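Cytochrome P450 (CYP102L1) (Mycobacterium phage Adler, PDB 6N6Q) is a phage-encoded cytochrome P450 that binds heme and probably acts as a heme-thiolate monooxygenase, with a substrate that is not established. Local coordinates at residues 83-88 with 95-100; 87-92 with 101-106; 132-137 with 315-320; 138-143 with 438-443. All blocks are in the same frame, centred on the assembly; numbering follows the deposited sequence.

Contact 1 (83-88 with 95-100); sequences PTLHKL and GMFTAY. With HEM (protoporphyrin IX containing Fe), chain E.
Phe97 lies between Leu85 and the heme. The contact belongs to the B-C region of the cytochrome P450 fold, where short helix 83-87 packs on the loop that leads to helix 104-113. Along that loop, Met96 turns to the heme propionate instead of the helix. Its CE lies 3.2 Å from the propionate oxygen O1D of the heme. Phe97 follows. Leu85 CD2 sits over one face of its ring in a CH-pi contact, 4.0 Å from the ring centroid. The other branch, Leu85 CD1, comes 3.8 Å from heme O2A. The ring edge of Phe97 meets the porphyrin, with CD1 3.5 Å from heme CAD. Phe97 CG is anti to the backbone N (chi1 -165°), which places the ring between Leu85 and the heme. Thr98 uses its methyl: CG2 rests 3.6 Å from Leu85 O and 3.7 Å from Leu88 CB. Its hydroxyl turns elsewhere and bonds to the backbone oxygen of Gly93. Last, Tyr100 reaches back to the exposed face of the helix. Its hydroxyl meets the edge of the imidazole in the ring plane, and Tyr100 OH and His86 ND1 share a hydrogen bond of 2.9 Å.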
# COMPACT_ATOMS: atom_id res chain seq x y z
N PRO A 83 -14.16 9.38 2.41
CA PRO A 83 -14.57 9.33 3.82
C PRO A 83 -13.49 8.78 4.74
O PRO A 83 -13.13 9.44 5.73
CB PRO A 83 -15.81 8.43 3.79
CG PRO A 83 -16.36 8.60 2.41
CD PRO A 83 -15.16 8.74 1.52
N THR A 84 -12.96 7.59 4.45
CA THR A 84 -11.94 7.00 5.31
C THR A 84 -10.67 7.85 5.34
O THR A 84 -10.05 8.00 6.39
CB THR A 84 -11.62 5.58 4.85
OG1 THR A 84 -11.38 5.57 3.44
CG2 THR A 84 -12.78 4.65 5.17
N LEU A 85 -10.28 8.41 4.19
CA LEU A 85 -9.14 9.32 4.17
C LEU A 85 -9.38 10.52 5.07
O LEU A 85 -8.46 10.99 5.75
CB LEU A 85 -8.84 9.77 2.74
CG LEU A 85 -7.97 8.85 1.90
CD1 LEU A 85 -7.57 9.53 0.60
CD2 LEU A 85 -6.74 8.42 2.68
N HIS A 86 -10.61 11.03 5.08
CA HIS A 86 -10.94 12.14 5.97
C HIS A 86 -10.81 11.72 7.43
O HIS A 86 -10.40 12.51 8.28
CB HIS A 86 -12.35 12.65 5.69
CG HIS A 86 -12.79 13.74 6.61
ND1 HIS A 86 -12.48 15.07 6.41
CD2 HIS A 86 -13.52 13.70 7.75
CE1 HIS A 86 -13.00 15.79 7.38
NE2 HIS A 86 -13.63 14.99 8.21
N LYS A 87 -11.15 10.47 7.73
CA LYS A 87 -11.06 9.99 9.11
C LYS A 87 -9.61 9.74 9.51
O LYS A 87 -9.28 9.80 10.70
CB LYS A 87 -11.90 8.73 9.28
CG LYS A 87 -13.39 8.97 9.07
CD LYS A 87 -14.05 7.80 8.35
CE LYS A 87 -14.10 6.56 9.22
NZ LYS A 87 -14.92 6.78 10.44
N LEU A 88 -8.73 9.47 8.54
CA LEU A 88 -7.32 9.28 8.82
C LEU A 88 -6.59 10.59 9.09
O LEU A 88 -5.43 10.56 9.51
CB LEU A 88 -6.64 8.54 7.67
CG LEU A 88 -6.97 7.05 7.54
CD1 LEU A 88 -6.19 6.43 6.40
CD2 LEU A 88 -6.69 6.33 8.85
N GLY A 95 -0.77 15.31 5.93
CA GLY A 95 0.26 14.61 5.18
C GLY A 95 -0.16 14.42 3.73
O GLY A 95 -1.31 14.61 3.35
N MET A 96 0.82 14.01 2.91
CA MET A 96 0.59 13.90 1.47
C MET A 96 -0.59 13.00 1.14
O MET A 96 -1.25 13.18 0.11
CB MET A 96 1.84 13.39 0.77
CG MET A 96 2.93 14.43 0.58
SD MET A 96 4.26 13.88 -0.51
CE MET A 96 3.33 13.53 -2.00
N PHE A 97 -0.89 12.02 2.00
CA PHE A 97 -1.93 11.05 1.68
C PHE A 97 -3.32 11.56 2.04
O PHE A 97 -4.29 11.29 1.33
CB PHE A 97 -1.63 9.72 2.38
CG PHE A 97 -2.41 8.55 1.86
CD1 PHE A 97 -2.48 8.29 0.50
CD2 PHE A 97 -3.06 7.70 2.74
CE1 PHE A 97 -3.20 7.21 0.03
CE2 PHE A 97 -3.77 6.61 2.27
CZ PHE A 97 -3.85 6.37 0.91
N THR A 98 -3.43 12.31 3.14
CA THR A 98 -4.72 12.75 3.65
C THR A 98 -4.97 14.24 3.48
O THR A 98 -6.03 14.72 3.91
CB THR A 98 -4.84 12.37 5.13
OG1 THR A 98 -3.71 12.87 5.85
CG2 THR A 98 -4.92 10.86 5.30
N ALA A 99 -4.06 14.98 2.87
CA ALA A 99 -4.25 16.41 2.70
C ALA A 99 -5.22 16.70 1.55
O ALA A 99 -5.29 15.95 0.57
CB ALA A 99 -2.92 17.12 2.43
N TYR A 100 -5.97 17.78 1.69
CA TYR A 100 -6.82 18.24 0.61
C TYR A 100 -5.97 18.83 -0.51
O TYR A 100 -4.81 19.19 -0.32
CB TYR A 100 -7.83 19.27 1.10
CG TYR A 100 -8.72 18.79 2.23
CD1 TYR A 100 -9.65 17.78 2.01
CD2 TYR A 100 -8.63 19.34 3.50
CE1 TYR A 100 -10.47 17.34 3.04
CE2 TYR A 100 -9.44 18.91 4.52
CZ TYR A 100 -10.36 17.90 4.29
OH TYR A 100 -11.17 17.46 5.31
CHA HEM E . -0.91 7.19 -2.82
CHB HEM E . -1.32 2.40 -3.56
CHC HEM E . 3.05 1.72 -1.53
CHD HEM E . 3.08 6.38 -0.15
C1A HEM E . -1.40 5.97 -3.23
C2A HEM E . -2.64 5.72 -3.95
C3A HEM E . -2.75 4.40 -4.15
C4A HEM E . -1.59 3.76 -3.57
CMA HEM E . -3.91 3.70 -4.88
CAA HEM E . -3.66 6.78 -4.41
CBA HEM E . -4.63 7.04 -3.27
CGA HEM E . -5.76 7.93 -3.72
O1A HEM E . -5.85 8.24 -4.94
O2A HEM E . -6.58 8.34 -2.85
C1B HEM E . -0.15 1.81 -3.13
C2B HEM E . 0.22 0.42 -3.33
C3B HEM E . 1.44 0.23 -2.77
C4B HEM E . 1.86 1.49 -2.20
CMB HEM E . -0.67 -0.60 -4.06
CAB HEM E . 2.30 -1.06 -2.68
CBB HEM E . 1.95 -2.26 -3.16
C1C HEM E . 3.47 2.92 -1.00
C2C HEM E . 4.75 3.19 -0.37
C3C HEM E . 4.77 4.47 0.02
C4C HEM E . 3.50 5.08 -0.35
CMC HEM E . 5.90 2.18 -0.17
CAC HEM E . 5.98 5.12 0.73
CBC HEM E . 6.02 6.40 1.09
C1D HEM E . 2.01 7.01 -0.75
C2D HEM E . 1.66 8.42 -0.63
C3D HEM E . 0.57 8.64 -1.37
C4D HEM E . 0.17 7.39 -1.98
CMD HEM E . 2.43 9.47 0.20
CAD HEM E . -0.16 10.00 -1.54
CBD HEM E . 0.51 10.81 -2.64
CGD HEM E . -0.25 12.09 -2.87
O1D HEM E . 0.38 13.11 -3.27
O2D HEM E . -1.49 12.11 -2.66
NA HEM E . -0.80 4.74 -3.01
NB HEM E . 0.88 2.43 -2.44
NC HEM E . 2.74 4.10 -0.97
ND HEM E . 1.08 6.42 -1.58
FE HEM E . 0.91 4.39 -1.88

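Contact 2 (87-92 with 101-106); sequences KLRSVA and NSEENW. With HEM (protoporphyrin IX containing Fe), chain E; CAC (cacodylate ion), chain F.
Arg89 and Glu103 form the one direct contact here, a salt bridge at the protein surface. The two side chains come from opposite directions and meet through their charged ends. Arg89 NH2 gives a hydrogen bond of 2.8 Å to Glu103 OE2. The oxygen lies near the guanidinium plane and is met on its syn side. A second bond, Arg89 NH1 to Glu103 OE1, is weak at 3.3 Å. The two planes are turned 38° apart, so the paired bonds are not coplanar. Arg89, bent at chi3 (60°), and Glu103, extended beyond CG, bring their charged ends together between backbones whose nearest CA atoms, those of Arg89 and Glu103, are 12.8 Å apart. Each group has a further partner: Glu103 OE1 accepts from the backbone N of Tyr100, and Arg89 NH1 makes a weak bond to Thr98 O. The bridge thus also ties in the loop between the segments.

In the P450 fold this pair joins short helix 89-92 to the start of helix 104-113, a helix that also carries a residue of the heme pocket.

That residue is Trp106. Its indole NE1 donates a hydrogen bond of 2.7 Å to the propionate oxygen O1D of the heme, and the propionate lies at the ring edge. His110 stacks on the indole, and Arg417 makes a cation-pi contact with it.

Asn101 and Ser102 bind a cacodylate ion, probably from the crystallisation liquor. Ser102 N and Ser102 OG both bond to its O1, at 2.6 Å and 2.9 Å. Asn101 ND2 makes a weak bond to its O2, and also bonds to Lys79 O.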
# COMPACT_ATOMS: atom_id res chain seq x y z
N LYS A 87 -11.15 10.47 7.73
CA LYS A 87 -11.06 9.99 9.11
C LYS A 87 -9.61 9.74 9.51
O LYS A 87 -9.28 9.80 10.70
CB LYS A 87 -11.90 8.73 9.28
CG LYS A 87 -13.39 8.97 9.07
CD LYS A 87 -14.05 7.80 8.35
CE LYS A 87 -14.10 6.56 9.22
NZ LYS A 87 -14.92 6.78 10.44
N LEU A 88 -8.73 9.47 8.54
CA LEU A 88 -7.32 9.28 8.82
C LEU A 88 -6.59 10.59 9.09
O LEU A 88 -5.43 10.56 9.51
CB LEU A 88 -6.64 8.54 7.67
CG LEU A 88 -6.97 7.05 7.54
CD1 LEU A 88 -6.19 6.43 6.40
CD2 LEU A 88 -6.69 6.33 8.85
N ARG A 89 -7.24 11.74 8.85
CA ARG A 89 -6.62 13.02 9.18
C ARG A 89 -6.41 13.18 10.68
O ARG A 89 -5.56 13.98 11.09
CB ARG A 89 -7.47 14.17 8.64
CG ARG A 89 -7.57 14.20 7.12
CD ARG A 89 -8.46 15.34 6.65
NE ARG A 89 -7.95 16.64 7.08
CZ ARG A 89 -7.14 17.41 6.36
NH1 ARG A 89 -6.74 17.01 5.16
NH2 ARG A 89 -6.73 18.58 6.83
N SER A 90 -7.15 12.45 11.50
CA SER A 90 -6.91 12.46 12.94
C SER A 90 -5.56 11.86 13.30
O SER A 90 -5.05 12.11 14.39
CB SER A 90 -8.03 11.72 13.67
OG SER A 90 -9.27 12.39 13.52
N VAL A 91 -4.98 11.06 12.40
CA VAL A 91 -3.67 10.44 12.62
C VAL A 91 -2.60 11.13 11.78
O VAL A 91 -1.60 11.61 12.31
CB VAL A 91 -3.73 8.93 12.33
CG1 VAL A 91 -2.35 8.31 12.49
CG2 VAL A 91 -4.74 8.25 13.24
N ALA A 92 -2.79 11.19 10.46
CA ALA A 92 -1.78 11.70 9.55
C ALA A 92 -1.93 13.18 9.23
O ALA A 92 -1.09 13.73 8.52
CB ALA A 92 -1.81 10.89 8.24
N ASN A 101 -6.57 18.92 -1.70
CA ASN A 101 -5.85 19.47 -2.84
C ASN A 101 -5.52 20.95 -2.63
O ASN A 101 -4.48 21.42 -3.08
CB ASN A 101 -6.66 19.29 -4.12
CG ASN A 101 -7.04 17.84 -4.36
OD1 ASN A 101 -6.21 17.02 -4.77
ND2 ASN A 101 -8.31 17.51 -4.12
N SER A 102 -6.40 21.68 -1.94
CA SER A 102 -6.21 23.11 -1.74
C SER A 102 -5.18 23.43 -0.67
O SER A 102 -4.60 24.53 -0.69
CB SER A 102 -7.54 23.78 -1.38
OG SER A 102 -8.07 23.22 -0.19
N GLU A 103 -4.93 22.52 0.27
CA GLU A 103 -3.98 22.78 1.34
C GLU A 103 -2.58 22.99 0.79
O GLU A 103 -2.08 22.17 0.01
CB GLU A 103 -4.00 21.64 2.35
CG GLU A 103 -5.16 21.71 3.34
CD GLU A 103 -5.21 20.51 4.26
OE1 GLU A 103 -4.86 19.39 3.82
OE2 GLU A 103 -5.61 20.68 5.44
N GLU A 104 -1.96 24.10 1.18
CA GLU A 104 -0.63 24.45 0.69
C GLU A 104 0.41 23.39 1.05
O GLU A 104 1.44 23.29 0.37
CB GLU A 104 -0.21 25.81 1.26
CG GLU A 104 0.98 26.45 0.56
CD GLU A 104 1.47 27.69 1.28
OE1 GLU A 104 1.21 27.81 2.50
OE2 GLU A 104 2.12 28.54 0.64
N ASN A 105 0.16 22.59 2.09
CA ASN A 105 1.12 21.57 2.50
C ASN A 105 1.13 20.35 1.59
O ASN A 105 2.07 19.55 1.67
CB ASN A 105 0.85 21.15 3.94
CG ASN A 105 1.67 21.93 4.94
OD1 ASN A 105 2.74 22.45 4.61
ND2 ASN A 105 1.19 22.02 6.17
N TRP A 106 0.12 20.15 0.74
CA TRP A 106 0.23 19.05 -0.20
C TRP A 106 1.18 19.39 -1.34
O TRP A 106 2.02 18.57 -1.72
CB TRP A 106 -1.13 18.64 -0.78
CG TRP A 106 -0.91 17.62 -1.85
CD1 TRP A 106 -0.75 16.27 -1.67
CD2 TRP A 106 -0.75 17.85 -3.25
NE1 TRP A 106 -0.52 15.66 -2.88
CE2 TRP A 106 -0.52 16.61 -3.86
CE3 TRP A 106 -0.80 19.00 -4.05
CZ2 TRP A 106 -0.33 16.48 -5.24
CZ3 TRP A 106 -0.60 18.87 -5.41
CH2 TRP A 106 -0.38 17.62 -5.99
CHA HEM E . -0.91 7.19 -2.82
CHB HEM E . -1.32 2.40 -3.56
CHC HEM E . 3.05 1.72 -1.53
CHD HEM E . 3.08 6.38 -0.15
C1A HEM E . -1.40 5.97 -3.23
C2A HEM E . -2.64 5.72 -3.95
C3A HEM E . -2.75 4.40 -4.15
C4A HEM E . -1.59 3.76 -3.57
CMA HEM E . -3.91 3.70 -4.88
CAA HEM E . -3.66 6.78 -4.41
CBA HEM E . -4.63 7.04 -3.27
CGA HEM E . -5.76 7.93 -3.72
O1A HEM E . -5.85 8.24 -4.94
O2A HEM E . -6.58 8.34 -2.85
C1B HEM E . -0.15 1.81 -3.13
C2B HEM E . 0.22 0.42 -3.33
C3B HEM E . 1.44 0.23 -2.77
C4B HEM E . 1.86 1.49 -2.20
CMB HEM E . -0.67 -0.60 -4.06
CAB HEM E . 2.30 -1.06 -2.68
CBB HEM E . 1.95 -2.26 -3.16
C1C HEM E . 3.47 2.92 -1.00
C2C HEM E . 4.75 3.19 -0.37
C3C HEM E . 4.77 4.47 0.02
C4C HEM E . 3.50 5.08 -0.35
CMC HEM E . 5.90 2.18 -0.17
CAC HEM E . 5.98 5.12 0.73
CBC HEM E . 6.02 6.40 1.09
C1D HEM E . 2.01 7.01 -0.75
C2D HEM E . 1.66 8.42 -0.63
C3D HEM E . 0.57 8.64 -1.37
C4D HEM E . 0.17 7.39 -1.98
CMD HEM E . 2.43 9.47 0.20
CAD HEM E . -0.16 10.00 -1.54
CBD HEM E . 0.51 10.81 -2.64
CGD HEM E . -0.25 12.09 -2.87
O1D HEM E . 0.38 13.11 -3.27
O2D HEM E . -1.49 12.11 -2.66
NA HEM E . -0.80 4.74 -3.01
NB HEM E . 0.88 2.43 -2.44
NC HEM E . 2.74 4.10 -0.97
ND HEM E . 1.08 6.42 -1.58
FE HEM E . 0.91 4.39 -1.88
AS CAC F . -10.25 19.80 -1.80
O1 CAC F . -8.89 20.86 -1.70
O2 CAC F . -10.09 18.10 -2.06
C1 CAC F . -11.30 20.07 -0.21
C2 CAC F . -11.42 20.52 -3.13

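Contact 3 (132-137 with 315-320); sequences TVRELI and RTFPDF
This is a stack of an arginine on a phenylalanine, at the side of the P450 fold away from the contacts at the heme propionates. Phe317, in the loop between helices 298-311 and 322-326, lays its ring against helix 119-145. Arg134 passes over one face of that ring, the two side chains running in opposite directions. Its CD sits over the ring centre, 3.3 Å from the Phe317 centroid and 7° off the ring normal. The guanidinium lies farther along, nearer the root of the phenylalanine. Its centre is 4.7 Å from the ring centre, with the planes at 24°. Phe317 CB lies over one face of this group, with Arg134 NH1 3.7 Å away. The bend at chi2 of Arg134 (64°) folds the chain across the ring. The opposite face of Phe317 is met by Pro318 CD. At the ring edge, in plane, Ile137 CG1 touches Phe317 CE1 at 3.7 Å. Val133 also touches Ala435, and Ile137 Gln439, both of helix 422-439.

Arg134 NE forms a salt bridge with Asp138 OD1, one turn farther along the same helix. The carboxylate probably helps to hold the guanidinium in place over the phenylalanine. The ring thus takes the CD methylene over its centre and the flat guanidinium nearer CB, and Asp138 probably offsets part of the charge.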
# COMPACT_ATOMS: atom_id res chain seq x y z
N THR A 132 17.77 -5.16 5.30
CA THR A 132 16.61 -5.43 6.15
C THR A 132 15.94 -6.74 5.77
O THR A 132 15.46 -7.47 6.64
CB THR A 132 15.63 -4.26 6.07
OG1 THR A 132 16.31 -3.04 6.39
CG2 THR A 132 14.48 -4.46 7.04
N VAL A 133 15.91 -7.06 4.47
CA VAL A 133 15.40 -8.36 4.04
C VAL A 133 16.28 -9.48 4.59
O VAL A 133 15.77 -10.53 5.01
CB VAL A 133 15.30 -8.41 2.50
CG1 VAL A 133 14.78 -9.76 2.05
CG2 VAL A 133 14.40 -7.29 1.99
N ARG A 134 17.60 -9.27 4.59
CA ARG A 134 18.51 -10.26 5.16
C ARG A 134 18.15 -10.56 6.61
O ARG A 134 18.20 -11.72 7.04
CB ARG A 134 19.95 -9.76 5.06
CG ARG A 134 20.99 -10.73 5.60
CD ARG A 134 21.00 -12.01 4.78
NE ARG A 134 21.89 -13.03 5.32
CZ ARG A 134 23.17 -13.17 4.99
NH1 ARG A 134 23.72 -12.33 4.12
NH2 ARG A 134 23.90 -14.14 5.52
N GLU A 135 17.78 -9.53 7.37
CA GLU A 135 17.42 -9.72 8.77
C GLU A 135 16.17 -10.59 8.91
O GLU A 135 16.08 -11.38 9.85
CB GLU A 135 17.21 -8.37 9.44
CG GLU A 135 16.89 -8.43 10.93
CD GLU A 135 16.90 -7.06 11.57
OE1 GLU A 135 17.80 -6.26 11.26
OE2 GLU A 135 15.99 -6.78 12.39
N LEU A 136 15.22 -10.47 7.98
CA LEU A 136 14.02 -11.31 8.05
C LEU A 136 14.33 -12.74 7.66
O LEU A 136 13.88 -13.69 8.32
CB LEU A 136 12.92 -10.74 7.16
CG LEU A 136 11.64 -11.57 7.19
CD1 LEU A 136 10.94 -11.41 8.53
CD2 LEU A 136 10.70 -11.22 6.05
N ILE A 137 15.10 -12.93 6.58
CA ILE A 137 15.46 -14.28 6.14
C ILE A 137 16.21 -15.01 7.25
O ILE A 137 15.99 -16.21 7.48
CB ILE A 137 16.29 -14.21 4.85
CG1 ILE A 137 15.48 -13.57 3.72
CG2 ILE A 137 16.77 -15.60 4.44
CD1 ILE A 137 14.21 -14.31 3.39
N ARG A 315 23.15 -21.39 -3.10
CA ARG A 315 22.16 -21.18 -2.05
C ARG A 315 22.63 -20.20 -0.98
O ARG A 315 21.98 -20.08 0.06
CB ARG A 315 21.77 -22.51 -1.42
CG ARG A 315 20.95 -23.43 -2.33
CD ARG A 315 19.54 -22.89 -2.60
NE ARG A 315 19.52 -21.81 -3.59
CZ ARG A 315 19.61 -21.99 -4.90
NH1 ARG A 315 19.72 -23.22 -5.40
NH2 ARG A 315 19.59 -20.95 -5.72
N THR A 316 23.75 -19.51 -1.21
CA THR A 316 24.11 -18.39 -0.36
C THR A 316 23.17 -17.22 -0.63
O THR A 316 22.66 -17.06 -1.74
CB THR A 316 25.56 -17.98 -0.62
OG1 THR A 316 26.40 -19.14 -0.60
CG2 THR A 316 26.05 -17.01 0.46
N PHE A 317 22.93 -16.42 0.41
CA PHE A 317 22.02 -15.29 0.28
C PHE A 317 22.43 -14.42 -0.90
O PHE A 317 23.63 -14.14 -1.08
CB PHE A 317 22.02 -14.46 1.57
CG PHE A 317 20.93 -13.42 1.61
CD1 PHE A 317 19.66 -13.74 2.06
CD2 PHE A 317 21.19 -12.12 1.21
CE1 PHE A 317 18.66 -12.78 2.11
CE2 PHE A 317 20.19 -11.16 1.25
CZ PHE A 317 18.93 -11.49 1.70
N PRO A 318 21.49 -14.00 -1.75
CA PRO A 318 21.87 -13.29 -2.98
C PRO A 318 22.58 -11.98 -2.69
O PRO A 318 22.20 -11.21 -1.80
CB PRO A 318 20.52 -13.05 -3.67
CG PRO A 318 19.63 -14.12 -3.13
CD PRO A 318 20.05 -14.31 -1.70
N ASP A 319 23.64 -11.73 -3.46
CA ASP A 319 24.36 -10.46 -3.43
C ASP A 319 23.58 -9.46 -4.29
O ASP A 319 23.90 -9.20 -5.46
CB ASP A 319 25.79 -10.64 -3.93
CG ASP A 319 26.56 -9.34 -4.04
OD1 ASP A 319 26.21 -8.37 -3.33
OD2 ASP A 319 27.52 -9.28 -4.84
N PHE A 320 22.53 -8.90 -3.69
CA PHE A 320 21.63 -8.01 -4.41
C PHE A 320 22.35 -6.73 -4.81
O PHE A 320 22.82 -5.98 -3.95
CB PHE A 320 20.41 -7.68 -3.55
CG PHE A 320 19.43 -8.82 -3.41
CD1 PHE A 320 18.65 -9.22 -4.48
CD2 PHE A 320 19.27 -9.46 -2.19
CE1 PHE A 320 17.75 -10.26 -4.35
CE2 PHE A 320 18.37 -10.50 -2.05
CZ PHE A 320 17.61 -10.90 -3.13

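Contact 4 (138-143 with 438-443); sequences DAWNTR and HQFELE
Phe440, Trp140 and Asn141 make this buried contact. In the P450 fold it packs the long helix 119-145 against the point where helix 422-439 gives way to strand 440-444. Phe440 is the first residue to leave helical geometry there. Its CG is anti to the carbonyl carbon (chi1 -52°), which directs the ring at helix 119-145. The far end of the ring wedges between two neighbouring side chains of that helix. Trp140 CB touches Phe440 CZ at 3.6 Å, so the tryptophan meets the ring mainly through its methylene, with Phe440 CE2 near the indole edge. From the other residue comes an amide oxygen: Asn141 OD1 lies 3.2 Å from Phe440 CZ. The amide and ring planes are 51° apart, and the oxygen approaches obliquely. Asn141 OD1 also accepts a hydrogen bond from Asn469 ND2. The amide nitrogen uses a water instead, at 2.7 Å from Asn141 ND2. The same water accepts from Gln439 NE2 at 2.9 Å, so it bridges the two segments. Gln439 CB lies over one face of the Phe440 ring.

The indole of Trp140 reaches Glu155 of helix 152-169 through NE1. Both Trp140 and Phe440 touch Leu467 of strand 464-469, the middle strand of the three-stranded sheet in which 440-444 is an edge strand.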
# COMPACT_ATOMS: atom_id res chain seq x y z
N ASP A 138 17.10 -14.31 7.95
CA ASP A 138 17.82 -14.93 9.06
C ASP A 138 16.87 -15.38 10.16
O ASP A 138 17.02 -16.47 10.72
CB ASP A 138 18.86 -13.95 9.62
CG ASP A 138 19.99 -13.69 8.65
OD1 ASP A 138 20.06 -14.37 7.61
OD2 ASP A 138 20.82 -12.79 8.93
N ALA A 139 15.86 -14.55 10.47
CA ALA A 139 14.87 -14.95 11.47
C ALA A 139 14.03 -16.12 10.98
O ALA A 139 13.70 -17.02 11.75
CB ALA A 139 13.99 -13.76 11.83
N TRP A 140 13.68 -16.12 9.69
CA TRP A 140 12.89 -17.21 9.13
C TRP A 140 13.68 -18.51 9.00
O TRP A 140 13.08 -19.57 8.83
CB TRP A 140 12.30 -16.81 7.78
CG TRP A 140 11.07 -15.95 7.91
CD1 TRP A 140 10.59 -15.38 9.05
CD2 TRP A 140 10.17 -15.58 6.86
NE1 TRP A 140 9.44 -14.67 8.78
CE2 TRP A 140 9.16 -14.78 7.44
CE3 TRP A 140 10.11 -15.84 5.49
CZ2 TRP A 140 8.12 -14.24 6.69
CZ3 TRP A 140 9.07 -15.31 4.75
CH2 TRP A 140 8.09 -14.51 5.36
N ASN A 141 15.02 -18.44 9.06
CA ASN A 141 15.81 -19.66 9.10
C ASN A 141 15.50 -20.47 10.35
O ASN A 141 15.30 -21.69 10.28
CB ASN A 141 17.30 -19.33 9.04
CG ASN A 141 17.76 -18.91 7.65
OD1 ASN A 141 17.16 -19.29 6.65
ND2 ASN A 141 18.83 -18.13 7.60
N THR A 142 15.45 -19.80 11.50
CA THR A 142 15.16 -20.49 12.76
C THR A 142 13.76 -21.08 12.75
O THR A 142 13.53 -22.17 13.28
CB THR A 142 15.34 -19.53 13.93
OG1 THR A 142 16.62 -18.89 13.84
CG2 THR A 142 15.24 -20.28 15.25
N ARG A 143 12.80 -20.37 12.15
CA ARG A 143 11.44 -20.88 12.09
C ARG A 143 11.32 -22.06 11.13
O ARG A 143 10.54 -22.98 11.37
CB ARG A 143 10.48 -19.76 11.70
CG ARG A 143 10.70 -18.48 12.48
CD ARG A 143 9.54 -17.52 12.32
NE ARG A 143 8.29 -18.12 12.77
CZ ARG A 143 7.19 -17.43 13.06
NH1 ARG A 143 7.20 -16.11 12.97
NH2 ARG A 143 6.09 -18.06 13.45
N HIS A 438 14.50 -17.71 -3.19
CA HIS A 438 15.87 -18.20 -3.30
C HIS A 438 16.29 -19.03 -2.09
O HIS A 438 17.03 -20.01 -2.24
CB HIS A 438 16.83 -17.02 -3.49
CG HIS A 438 18.25 -17.42 -3.72
ND1 HIS A 438 19.10 -17.74 -2.69
CD2 HIS A 438 18.97 -17.54 -4.86
CE1 HIS A 438 20.29 -18.05 -3.18
NE2 HIS A 438 20.24 -17.93 -4.49
N GLN A 439 15.81 -18.67 -0.90
CA GLN A 439 16.24 -19.29 0.34
C GLN A 439 15.30 -20.37 0.85
O GLN A 439 15.76 -21.34 1.46
CB GLN A 439 16.41 -18.23 1.44
CG GLN A 439 17.43 -17.17 1.12
CD GLN A 439 18.83 -17.74 0.98
OE1 GLN A 439 19.46 -17.62 -0.07
NE2 GLN A 439 19.32 -18.36 2.05
N PHE A 440 14.00 -20.23 0.62
CA PHE A 440 13.01 -21.15 1.18
C PHE A 440 12.12 -21.71 0.08
O PHE A 440 12.04 -21.16 -1.02
CB PHE A 440 12.14 -20.47 2.24
CG PHE A 440 12.91 -19.77 3.32
CD1 PHE A 440 13.44 -20.48 4.38
CD2 PHE A 440 13.09 -18.39 3.27
CE1 PHE A 440 14.15 -19.83 5.37
CE2 PHE A 440 13.80 -17.75 4.26
CZ PHE A 440 14.33 -18.47 5.31
N GLU A 441 11.46 -22.81 0.41
CA GLU A 441 10.33 -23.31 -0.36
C GLU A 441 9.07 -23.18 0.48
O GLU A 441 9.11 -23.29 1.71
CB GLU A 441 10.54 -24.76 -0.81
CG GLU A 441 10.70 -25.76 0.32
CD GLU A 441 11.13 -27.12 -0.19
OE1 GLU A 441 11.82 -27.18 -1.23
OE2 GLU A 441 10.76 -28.14 0.44
N LEU A 442 7.95 -22.94 -0.19
CA LEU A 442 6.71 -22.53 0.46
C LEU A 442 5.77 -23.72 0.57
O LEU A 442 5.43 -24.35 -0.44
CB LEU A 442 6.05 -21.39 -0.30
CG LEU A 442 6.98 -20.26 -0.77
CD1 LEU A 442 6.24 -19.31 -1.70
CD2 LEU A 442 7.54 -19.50 0.42
N GLU A 443 5.34 -24.03 1.79
CA GLU A 443 4.35 -25.08 2.02
C GLU A 443 3.04 -24.44 2.48
O GLU A 443 2.99 -23.87 3.58
CB GLU A 443 4.85 -26.08 3.06
CG GLU A 443 3.86 -27.20 3.36
CD GLU A 443 4.34 -28.13 4.46
OE1 GLU A 443 5.50 -27.97 4.92
OE2 GLU A 443 3.57 -29.02 4.88
O HOH W 1 18.99 -18.16 4.89

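The contacts form two pairs on opposite sides of the chain's centre. Contacts 1 and 2 have centres about 5 Å apart and share Lys87 and Leu88. Both touch the heme, and Arg89 of contact 2 packs on Thr98 and Tyr100 of contact 1. Contacts 3 and 4 have centres about 11 Å apart and both use helix 119-145. Their second segments also meet, where 315-320 packs on His438 and Gln439. The pairs are about 36 to 40 Å apart between centres. In sequence, the heme-side pair closes before the other opens, while contacts 3 and 4 alternate. Helix 119-145 is the next helix after 104-113, linking the heme pocket side to the far flank.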